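Local coordinates for capsule biosynthesis protein CapD proenzyme (Bacillus anthracis, PDB 3G9K), which transfers the poly-gamma-D-glutamate capsule onto meso-diaminopimelic acid of the peptidoglycan and trims it to a shorter form released from the cell surface, at residues A[222-227]-A[295-300]; A[245-250]-A[276-281]; A[249-254]-A[303-308]. All blocks are in the same frame, centred on the assembly; numbering follows the deposited sequence.

In the fold
The three contacts gather on one side of this N-terminal chain of the two-chain enzyme, within its gamma-glutamyltransferase region. Contact 1 sets strand 219-228 against the short helix 296-299, contact 2 pairs helices 242-254 and 264-284, and contact 3 lays helix 302-306 on the end of helix 242-254. Centres of contacts 2 and 3 are about 8 Å apart, and each is about 13 Å from contact 1. Contact 2 is nested inside the loop closed by contact 1, whereas contacts 1 and 3 interleave. Helix 242-254 ties them together: Lys250 reaches Asn227 O and Gln247 reaches Met299 O; separately, Tyr304 OH bonds Asp281 of helix 264-284. Together they join the sheet's end to the helical hairpin.

Contact 1 of 3, residues A[222-227]-A[295-300]; sequences KPVKGN and DPNKMV
Segment 222-227 runs past the turn of segment 295-300 with the CA atoms of Val224 and Asn297 5.6 Å apart and those of Gly226 and Val300 6.0 Å apart, near enough for a side chain of one to reach the backbone of the other. Asn297 does so: its OD1 accepts from Lys225 N at 3.0 Å. The N-H points almost straight at the oxygen (169°), but the donor sits 42° out of the carbonyl plane, so the amide oxygen is met from above. Water-mediated links extend the attachment. One water donates both to Lys225 O (2.8 Å from that oxygen) and to Asn297 O, and a second accepts from Asn227 N while donating to Val300 O. Asn297 is itself held from behind, because its N donates to Asp295 OD1 at 3.2 Å, the N-cap bond of the short helix, approaching from above the carboxylate plane. The apolar half of the contact belongs to Val224. Its chi1 of -172° puts CG1 anti to the backbone N, where it meets Val300 CG2 at 3.8 Å, and leaves CG2 beside the backbone N to meet Pro296 CB at 4.0 Å. Val300 CG2 also lies beside Lys225 O and near the CA of Gly226, which offers no side chain in the way. Lys225 turns its amine outward to a salt bridge with Asp232. The backbones of Val224 and Gly226 bond to Thr235 and Val233 of strand 231-235, while the intervening amide of Lys225 turns to Asn297. Segment 295-300 thus occupies the other edge of this end of strand 219-228; Val243 of helix 242-254 packs on both Pro296 and Val300, and Leu246 on Val300.

Contact 2 of 3, residues A[245-250]-A[276-281]; sequences LLQMLK and RIAYQD
The selenium of Met248, a selenomethionine in this crystal, lies against the rim of the Tyr279 ring instead of over a face: SE is 3.9 Å from CE2 and 88° off the ring normal. In this edge-on Met-aromatic contact CG is anti to the carbonyl carbon and the next bond is extended (chi2 -179°), which carries SE out to the ring edge; the later bend at chi3 turns only the terminal methyl. One methylene nearer the backbone, Met248 CG presses on Ala278 CB at 3.5 Å, tighter than ordinary carbon contact; the small alanine marks where the two helices come closest, with CA atoms of Met248 and Ala278 6.3 Å apart. Gln247 spans the gap beside them. A water donates to its OE1, at 2.7 Å, and also to Ala278 O, bridging the helices. Its NE2 lies 3.5 Å from Asp281 OD2, with amide and carboxylate planes nearly perpendicular, but each group has a stronger partner: NE2 donates to Met299 O, and OD2 bonds Tyr304 OH. Beyond Met248, the Tyr279 ring stacks on Phe59 of the other chain of the assembly, and its hydroxyl bonds Asn80 O there, so this interhelical packing continues into the chain interface. Successive helices 242-254 and 264-284, their local axes 9.3 Å apart and 148° between directions, form an antiparallel alpha-helical hairpin.

Contact 3 of 3, residues A[249-254]-A[303-308]; sequences LKLAEK and KYISTM
Ile305 points at the surface of helix 242-254 and touches Lys250 and Leu251, its branches dividing the work. CG2 lies anti to the backbone N (chi1 -86° for the CG1 arm) and faces Leu251 CD2 at 4.2 Å. The other arm crosses Lys250 at about a right angle, CG1 resting 3.8 Å from Lys250 CB and CD1 4.2 Å from Lys250 CD. Past that point the lysine folds twice in the same sense (chi3 77°, chi4 76°), which carries NZ off the isoleucine to Asn227 O and to a salt bridge with Asp302; the aliphatic part packs while the charge is met by polar partners. Leu251 has a second neighbour, since its CD1 touches the selenium of Met308 at 4.2 Å. Lys254, one turn after Lys250, stretches nearly straight across the outer side and brings NZ to 4.0 Å from Ser306 CA. This is van der Waals proximity alone, NZ staying 4.2 Å from Ser306 OG, which bonds Asp302 O. Where helix 302-306 ends, Thr307 OG1 donates to Tyr304 O at 2.8 Å, a side-chain bond back to the last turn. Leu251 also packs on Ile274, and Met308 on Ile277, both of helix 264-284. Helix 302-306 and the residues just after it therefore pack as a third element against the antiparallel hairpin of helices 242-254 and 264-284.

Contact 1 of 3, residues A[222-227]-A[295-300]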
loop_
_atom_site.group_PDB
_atom_site.type_symbol
_atom_site.label_atom_id
_atom_site.label_comp_id
_atom_site.label_asym_id
_atom_site.label_seq_id
_atom_site.Cartn_x
_atom_site.Cartn_y
_atom_site.Cartn_z
ATOM N N LYS A 222 -14.215 11.335 1.420
ATOM C CA LYS A 222 -14.188 11.758 0.021
ATOM C C LYS A 222 -12.744 11.706 -0.491
ATOM O O LYS A 222 -11.852 12.196 0.164
ATOM C CB LYS A 222 -14.721 13.191 -0.129
ATOM C CG LYS A 222 -16.155 13.261 -0.661
ATOM C CD LYS A 222 -16.273 12.672 -2.098
ATOM C CE LYS A 222 -17.346 11.561 -2.150
ATOM N NZ LYS A 222 -17.546 11.043 -3.535
ATOM N N PRO A 223 -12.509 11.094 -1.640
ATOM C CA PRO A 223 -11.127 11.221 -2.153
ATOM C C PRO A 223 -10.692 12.676 -2.385
ATOM O O PRO A 223 -11.526 13.523 -2.695
ATOM C CB PRO A 223 -11.181 10.451 -3.459
ATOM C CG PRO A 223 -12.315 9.460 -3.270
ATOM C CD PRO A 223 -13.343 10.246 -2.510
ATOM N N VAL A 224 -9.405 12.960 -2.202
ATOM C CA VAL A 224 -8.821 14.238 -2.634
ATOM C C VAL A 224 -8.894 14.210 -4.158
ATOM O O VAL A 224 -8.577 13.192 -4.785
ATOM C CB VAL A 224 -7.340 14.425 -2.215
ATOM C CG1 VAL A 224 -6.862 15.865 -2.537
ATOM C CG2 VAL A 224 -7.123 14.149 -0.762
ATOM N N LYS A 225 -9.318 15.324 -4.753
ATOM C CA LYS A 225 -9.433 15.443 -6.211
ATOM C C LYS A 225 -8.747 16.721 -6.685
ATOM O O LYS A 225 -9.007 17.812 -6.178
ATOM C CB LYS A 225 -10.890 15.374 -6.698
ATOM C CG LYS A 225 -11.050 15.231 -8.240
ATOM C CD LYS A 225 -11.060 16.571 -8.988
ATOM C CE LYS A 225 -11.053 16.348 -10.505
ATOM N NZ LYS A 225 -10.661 17.563 -11.300
ATOM N N GLY A 226 -7.832 16.543 -7.635
ATOM C CA GLY A 226 -7.098 17.617 -8.261
ATOM C C GLY A 226 -6.906 17.274 -9.728
ATOM O O GLY A 226 -7.601 16.422 -10.297
ATOM N N ASN A 227 -5.997 18.001 -10.353
ATOM C CA ASN A 227 -5.624 17.792 -11.735
ATOM C C ASN A 227 -4.098 17.818 -11.836
ATOM O O ASN A 227 -3.411 18.526 -11.068
ATOM C CB ASN A 227 -6.258 18.869 -12.617
ATOM C CG ASN A 227 -5.735 20.257 -12.319
ATOM O OD1 ASN A 227 -4.596 20.575 -12.622
ATOM N ND2 ASN A 227 -6.573 21.088 -11.734
ATOM N N ASP A 295 -9.981 22.312 3.690
ATOM C CA ASP A 295 -10.257 21.507 2.499
ATOM C C ASP A 295 -9.011 20.878 1.842
ATOM O O ASP A 295 -8.083 21.588 1.444
ATOM C CB ASP A 295 -11.014 22.347 1.469
ATOM C CG ASP A 295 -11.826 21.506 0.517
ATOM O OD1 ASP A 295 -11.697 20.255 0.537
ATOM O OD2 ASP A 295 -12.595 22.108 -0.267
ATOM N N PRO A 296 -8.983 19.537 1.728
ATOM C CA PRO A 296 -7.830 18.970 1.018
ATOM C C PRO A 296 -7.825 19.314 -0.480
ATOM O O PRO A 296 -6.763 19.428 -1.067
ATOM C CB PRO A 296 -7.958 17.456 1.244
ATOM C CG PRO A 296 -9.237 17.225 1.943
ATOM C CD PRO A 296 -9.935 18.506 2.189
ATOM N N ASN A 297 -8.993 19.482 -1.087
ATOM C CA ASN A 297 -9.053 19.872 -2.498
ATOM C C ASN A 297 -8.438 21.243 -2.754
ATOM O O ASN A 297 -7.853 21.498 -3.815
ATOM C CB ASN A 297 -10.490 19.875 -2.993
ATOM C CG ASN A 297 -11.055 18.491 -3.180
ATOM O OD1 ASN A 297 -10.375 17.484 -2.983
ATOM N ND2 ASN A 297 -12.323 18.433 -3.576
ATOM N N LYS A 298 -8.577 22.122 -1.771
ATOM C CA LYS A 298 -8.007 23.446 -1.836
ATOM C C LYS A 298 -6.490 23.374 -1.615
ATOM O O LYS A 298 -5.743 24.180 -2.158
ATOM C CB LYS A 298 -8.713 24.368 -0.830
ATOM C CG LYS A 298 -10.231 24.491 -1.104
ATOM C CD LYS A 298 -10.992 25.343 -0.059
ATOM C CE LYS A 298 -12.522 25.264 -0.274
ATOM N NZ LYS A 298 -13.159 26.610 -0.525
HETATM N N MSE A 299 -6.043 22.392 -0.896
HETATM C CA MSE A 299 -4.608 22.216 -0.660
HETATM C C MSE A 299 -3.845 21.659 -1.878
HETATM O O MSE A 299 -2.615 21.647 -1.893
HETATM C CB MSE A 299 -4.377 21.323 0.556
HETATM C CG MSE A 299 -4.801 21.933 1.878
HETATM SE SE MSE A 299 -4.300 20.764 3.355
HETATM C CE MSE A 299 -2.418 21.225 3.488
ATOM N N VAL A 300 -4.543 21.169 -2.889
ATOM C CA VAL A 300 -3.929 20.632 -4.131
ATOM C C VAL A 300 -4.310 21.466 -5.377
ATOM O O VAL A 300 -4.045 21.070 -6.535
ATOM C CB VAL A 300 -4.340 19.155 -4.327
ATOM C CG1 VAL A 300 -3.831 18.309 -3.164
ATOM C CG2 VAL A 300 -5.851 19.047 -4.437
HETATM O O HOH W 1 -8.642 20.559 -6.152
HETATM O O HOH W 2 -5.143 20.316 -8.777
#

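Contact 2 of 3, residues A[245-250]-A[276-281]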
loop_
_atom_site.group_PDB
_atom_site.type_symbol
_atom_site.label_atom_id
_atom_site.label_comp_id
_atom_site.label_asym_id
_atom_site.label_seq_id
_atom_site.Cartn_x
_atom_site.Cartn_y
_atom_site.Cartn_z
ATOM N N LEU A 245 1.438 13.972 -2.139
ATOM C CA LEU A 245 1.845 13.396 -3.422
ATOM C C LEU A 245 1.421 14.282 -4.577
ATOM O O LEU A 245 2.224 14.574 -5.465
ATOM C CB LEU A 245 1.234 11.996 -3.585
ATOM C CG LEU A 245 1.278 11.375 -4.976
ATOM C CD1 LEU A 245 2.687 11.359 -5.586
ATOM C CD2 LEU A 245 0.682 9.954 -4.871
ATOM N N LEU A 246 0.175 14.754 -4.544
ATOM C CA LEU A 246 -0.351 15.593 -5.624
ATOM C C LEU A 246 0.295 17.004 -5.704
ATOM O O LEU A 246 0.531 17.527 -6.786
ATOM C CB LEU A 246 -1.867 15.759 -5.461
ATOM C CG LEU A 246 -2.747 15.671 -6.704
ATOM C CD1 LEU A 246 -4.148 16.209 -6.410
ATOM C CD2 LEU A 246 -2.142 16.244 -7.954
ATOM N N GLN A 247 0.520 17.618 -4.555
ATOM C CA GLN A 247 1.351 18.813 -4.476
ATOM C C GLN A 247 2.723 18.640 -5.152
ATOM O O GLN A 247 3.147 19.496 -5.949
ATOM C CB GLN A 247 1.572 19.204 -3.009
ATOM C CG GLN A 247 0.344 19.753 -2.328
ATOM C CD GLN A 247 0.554 19.998 -0.842
ATOM O OE1 GLN A 247 1.493 19.466 -0.233
ATOM N NE2 GLN A 247 -0.322 20.837 -0.244
HETATM N N MSE A 248 3.389 17.565 -4.824
HETATM C CA MSE A 248 4.690 17.249 -5.409
HETATM C C MSE A 248 4.625 17.021 -6.923
HETATM O O MSE A 248 5.496 17.490 -7.657
HETATM C CB MSE A 248 5.325 16.048 -4.716
HETATM C CG MSE A 248 5.868 16.341 -3.330
HETATM SE SE MSE A 248 6.709 14.851 -2.461
HETATM C CE MSE A 248 8.055 14.407 -3.763
ATOM N N LEU A 249 3.615 16.275 -7.372
ATOM C CA LEU A 249 3.402 16.083 -8.802
ATOM C C LEU A 249 3.184 17.435 -9.491
ATOM O O LEU A 249 3.769 17.687 -10.534
ATOM C CB LEU A 249 2.204 15.171 -9.072
ATOM C CG LEU A 249 2.346 13.679 -8.689
ATOM C CD1 LEU A 249 0.986 13.001 -8.781
ATOM C CD2 LEU A 249 3.394 12.928 -9.569
ATOM N N LYS A 250 2.322 18.272 -8.903
ATOM C CA LYS A 250 1.990 19.575 -9.484
ATOM C C LYS A 250 3.191 20.534 -9.452
ATOM O O LYS A 250 3.474 21.200 -10.456
ATOM C CB LYS A 250 0.767 20.167 -8.810
ATOM C CG LYS A 250 -0.518 19.429 -9.127
ATOM C CD LYS A 250 -1.705 20.107 -8.486
ATOM C CE LYS A 250 -2.107 21.371 -9.265
ATOM N NZ LYS A 250 -2.835 21.095 -10.538
ATOM N N ARG A 276 10.829 18.606 0.129
ATOM C CA ARG A 276 10.870 19.260 1.444
ATOM C C ARG A 276 9.832 20.386 1.518
ATOM O O ARG A 276 9.206 20.554 2.542
ATOM C CB ARG A 276 12.280 19.697 1.854
ATOM C CG ARG A 276 12.871 20.801 1.064
ATOM C CD ARG A 276 13.819 21.695 1.898
ATOM N NE ARG A 276 14.174 22.808 1.023
ATOM C CZ ARG A 276 15.232 22.838 0.213
ATOM N NH1 ARG A 276 16.134 21.870 0.224
ATOM N NH2 ARG A 276 15.425 23.882 -0.582
ATOM N N ILE A 277 9.577 21.089 0.420
ATOM C CA ILE A 277 8.472 22.053 0.408
ATOM C C ILE A 277 7.170 21.365 0.817
ATOM O O ILE A 277 6.513 21.768 1.762
ATOM C CB ILE A 277 8.259 22.709 -0.967
ATOM C CG1 ILE A 277 9.415 23.664 -1.292
ATOM C CG2 ILE A 277 6.965 23.505 -0.966
ATOM C CD1 ILE A 277 9.414 24.185 -2.736
ATOM N N ALA A 278 6.817 20.300 0.107
ATOM C CA ALA A 278 5.569 19.601 0.376
ATOM C C ALA A 278 5.543 18.969 1.772
ATOM O O ALA A 278 4.527 19.052 2.462
ATOM C CB ALA A 278 5.314 18.557 -0.693
ATOM N N TYR A 279 6.642 18.337 2.187
ATOM C CA TYR A 279 6.696 17.718 3.518
ATOM C C TYR A 279 6.542 18.774 4.604
ATOM O O TYR A 279 5.875 18.543 5.616
ATOM C CB TYR A 279 7.991 16.950 3.744
ATOM C CG TYR A 279 8.021 15.550 3.128
ATOM C CD1 TYR A 279 8.406 14.445 3.892
ATOM C CD2 TYR A 279 7.669 15.336 1.792
ATOM C CE1 TYR A 279 8.451 13.174 3.339
ATOM C CE2 TYR A 279 7.708 14.057 1.229
ATOM C CZ TYR A 279 8.109 12.987 2.000
ATOM O OH TYR A 279 8.152 11.719 1.453
ATOM N N GLN A 280 7.153 19.937 4.385
ATOM C CA GLN A 280 6.975 21.068 5.301
ATOM C C GLN A 280 5.500 21.442 5.457
ATOM O O GLN A 280 4.968 21.495 6.574
ATOM C CB GLN A 280 7.762 22.278 4.799
ATOM C CG GLN A 280 9.252 22.186 5.062
ATOM C CD GLN A 280 9.998 23.432 4.621
ATOM O OE1 GLN A 280 9.392 24.401 4.118
ATOM N NE2 GLN A 280 11.316 23.420 4.801
ATOM N N ASP A 281 4.856 21.701 4.324
ATOM C CA ASP A 281 3.434 22.034 4.259
ATOM C C ASP A 281 2.544 21.031 5.017
ATOM O O ASP A 281 1.556 21.417 5.642
ATOM C CB ASP A 281 2.999 22.093 2.785
ATOM C CG ASP A 281 1.865 23.060 2.549
ATOM O OD1 ASP A 281 2.147 24.240 2.268
ATOM O OD2 ASP A 281 0.694 22.645 2.622
HETATM O O HOH W 3 1.668 18.127 2.061
#

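Contact 3 of 3, residues A[249-254]-A[303-308]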
loop_
_atom_site.group_PDB
_atom_site.type_symbol
_atom_site.label_atom_id
_atom_site.label_comp_id
_atom_site.label_asym_id
_atom_site.label_seq_id
_atom_site.Cartn_x
_atom_site.Cartn_y
_atom_site.Cartn_z
ATOM N N LEU A 249 3.615 16.275 -7.372
ATOM C CA LEU A 249 3.402 16.083 -8.802
ATOM C C LEU A 249 3.184 17.435 -9.491
ATOM O O LEU A 249 3.769 17.687 -10.534
ATOM C CB LEU A 249 2.204 15.171 -9.072
ATOM C CG LEU A 249 2.346 13.679 -8.689
ATOM C CD1 LEU A 249 0.986 13.001 -8.781
ATOM C CD2 LEU A 249 3.394 12.928 -9.569
ATOM N N LYS A 250 2.322 18.272 -8.903
ATOM C CA LYS A 250 1.990 19.575 -9.484
ATOM C C LYS A 250 3.191 20.534 -9.452
ATOM O O LYS A 250 3.474 21.200 -10.456
ATOM C CB LYS A 250 0.767 20.167 -8.810
ATOM C CG LYS A 250 -0.518 19.429 -9.127
ATOM C CD LYS A 250 -1.705 20.107 -8.486
ATOM C CE LYS A 250 -2.107 21.371 -9.265
ATOM N NZ LYS A 250 -2.835 21.095 -10.538
ATOM N N LEU A 251 3.900 20.579 -8.328
ATOM C CA LEU A 251 5.201 21.254 -8.250
ATOM C C LEU A 251 6.214 20.796 -9.322
ATOM O O LEU A 251 6.893 21.631 -9.925
ATOM C CB LEU A 251 5.796 21.097 -6.845
ATOM C CG LEU A 251 5.176 21.997 -5.749
ATOM C CD1 LEU A 251 5.518 21.530 -4.322
ATOM C CD2 LEU A 251 5.644 23.453 -5.981
ATOM N N ALA A 252 6.336 19.478 -9.559
ATOM C CA ALA A 252 7.271 18.961 -10.563
ATOM C C ALA A 252 6.853 19.334 -11.988
ATOM O O ALA A 252 7.697 19.642 -12.828
ATOM C CB ALA A 252 7.434 17.434 -10.409
ATOM N N GLU A 253 5.545 19.308 -12.257
ATOM C CA GLU A 253 4.999 19.798 -13.519
ATOM C C GLU A 253 5.362 21.280 -13.757
ATOM O O GLU A 253 5.890 21.639 -14.814
ATOM C CB GLU A 253 3.478 19.652 -13.531
ATOM C CG GLU A 253 2.804 20.294 -14.737
ATOM C CD GLU A 253 1.358 19.905 -14.907
ATOM O OE1 GLU A 253 0.714 19.457 -13.911
ATOM O OE2 GLU A 253 0.864 20.073 -16.044
ATOM N N LYS A 254 5.062 22.121 -12.770
ATOM C CA LYS A 254 5.209 23.588 -12.907
ATOM C C LYS A 254 6.663 24.000 -13.023
ATOM O O LYS A 254 7.014 24.894 -13.783
ATOM C CB LYS A 254 4.620 24.290 -11.686
ATOM C CG LYS A 254 4.501 25.779 -11.879
ATOM C CD LYS A 254 3.775 26.466 -10.752
ATOM C CE LYS A 254 3.655 27.980 -11.046
ATOM N NZ LYS A 254 3.696 28.747 -9.786
ATOM N N LYS A 303 -3.845 27.290 -7.307
ATOM C CA LYS A 303 -3.573 28.520 -6.554
ATOM C C LYS A 303 -2.839 28.247 -5.246
ATOM O O LYS A 303 -1.977 29.025 -4.835
ATOM C CB LYS A 303 -4.867 29.314 -6.306
ATOM C CG LYS A 303 -5.234 30.294 -7.460
ATOM C CD LYS A 303 -5.922 31.553 -6.924
ATOM C CE LYS A 303 -6.514 32.443 -8.030
ATOM N NZ LYS A 303 -6.893 33.804 -7.513
ATOM N N TYR A 304 -3.157 27.134 -4.592
ATOM C CA TYR A 304 -2.413 26.756 -3.398
ATOM C C TYR A 304 -0.969 26.402 -3.758
ATOM O O TYR A 304 -0.044 26.853 -3.086
ATOM C CB TYR A 304 -3.075 25.584 -2.670
ATOM C CG TYR A 304 -2.485 25.326 -1.303
ATOM C CD1 TYR A 304 -3.061 25.876 -0.168
ATOM C CD2 TYR A 304 -1.338 24.562 -1.149
ATOM C CE1 TYR A 304 -2.530 25.656 1.081
ATOM C CE2 TYR A 304 -0.791 24.341 0.090
ATOM C CZ TYR A 304 -1.388 24.889 1.210
ATOM O OH TYR A 304 -0.852 24.662 2.464
ATOM N N ILE A 305 -0.792 25.590 -4.806
ATOM C CA ILE A 305 0.549 25.222 -5.299
ATOM C C ILE A 305 1.354 26.487 -5.682
ATOM O O ILE A 305 2.559 26.563 -5.412
ATOM C CB ILE A 305 0.497 24.204 -6.492
ATOM C CG1 ILE A 305 0.427 22.748 -5.979
ATOM C CG2 ILE A 305 1.739 24.304 -7.366
ATOM C CD1 ILE A 305 -0.784 22.432 -5.152
ATOM N N SER A 306 0.676 27.461 -6.300
ATOM C CA SER A 306 1.248 28.799 -6.602
ATOM C C SER A 306 1.945 29.436 -5.416
ATOM O O SER A 306 3.037 29.998 -5.554
ATOM C CB SER A 306 0.156 29.780 -7.039
ATOM O OG SER A 306 -0.169 29.620 -8.398
ATOM N N THR A 307 1.324 29.359 -4.256
ATOM C CA THR A 307 1.846 29.991 -3.048
ATOM C C THR A 307 2.795 29.153 -2.213
ATOM O O THR A 307 3.196 29.553 -1.153
ATOM C CB THR A 307 0.699 30.461 -2.154
ATOM O OG1 THR A 307 -0.100 29.353 -1.780
ATOM C CG2 THR A 307 -0.170 31.377 -2.905
HETATM N N MSE A 308 3.143 28.003 -2.610
HETATM C CA MSE A 308 3.966 27.078 -1.828
HETATM C C MSE A 308 5.451 27.426 -1.886
HETATM O O MSE A 308 6.019 27.592 -2.969
HETATM C CB MSE A 308 3.744 25.634 -2.290
HETATM C CG MSE A 308 2.333 25.128 -2.060
HETATM SE SE MSE A 308 2.196 23.198 -2.301
HETATM C CE MSE A 308 3.152 22.669 -0.718
#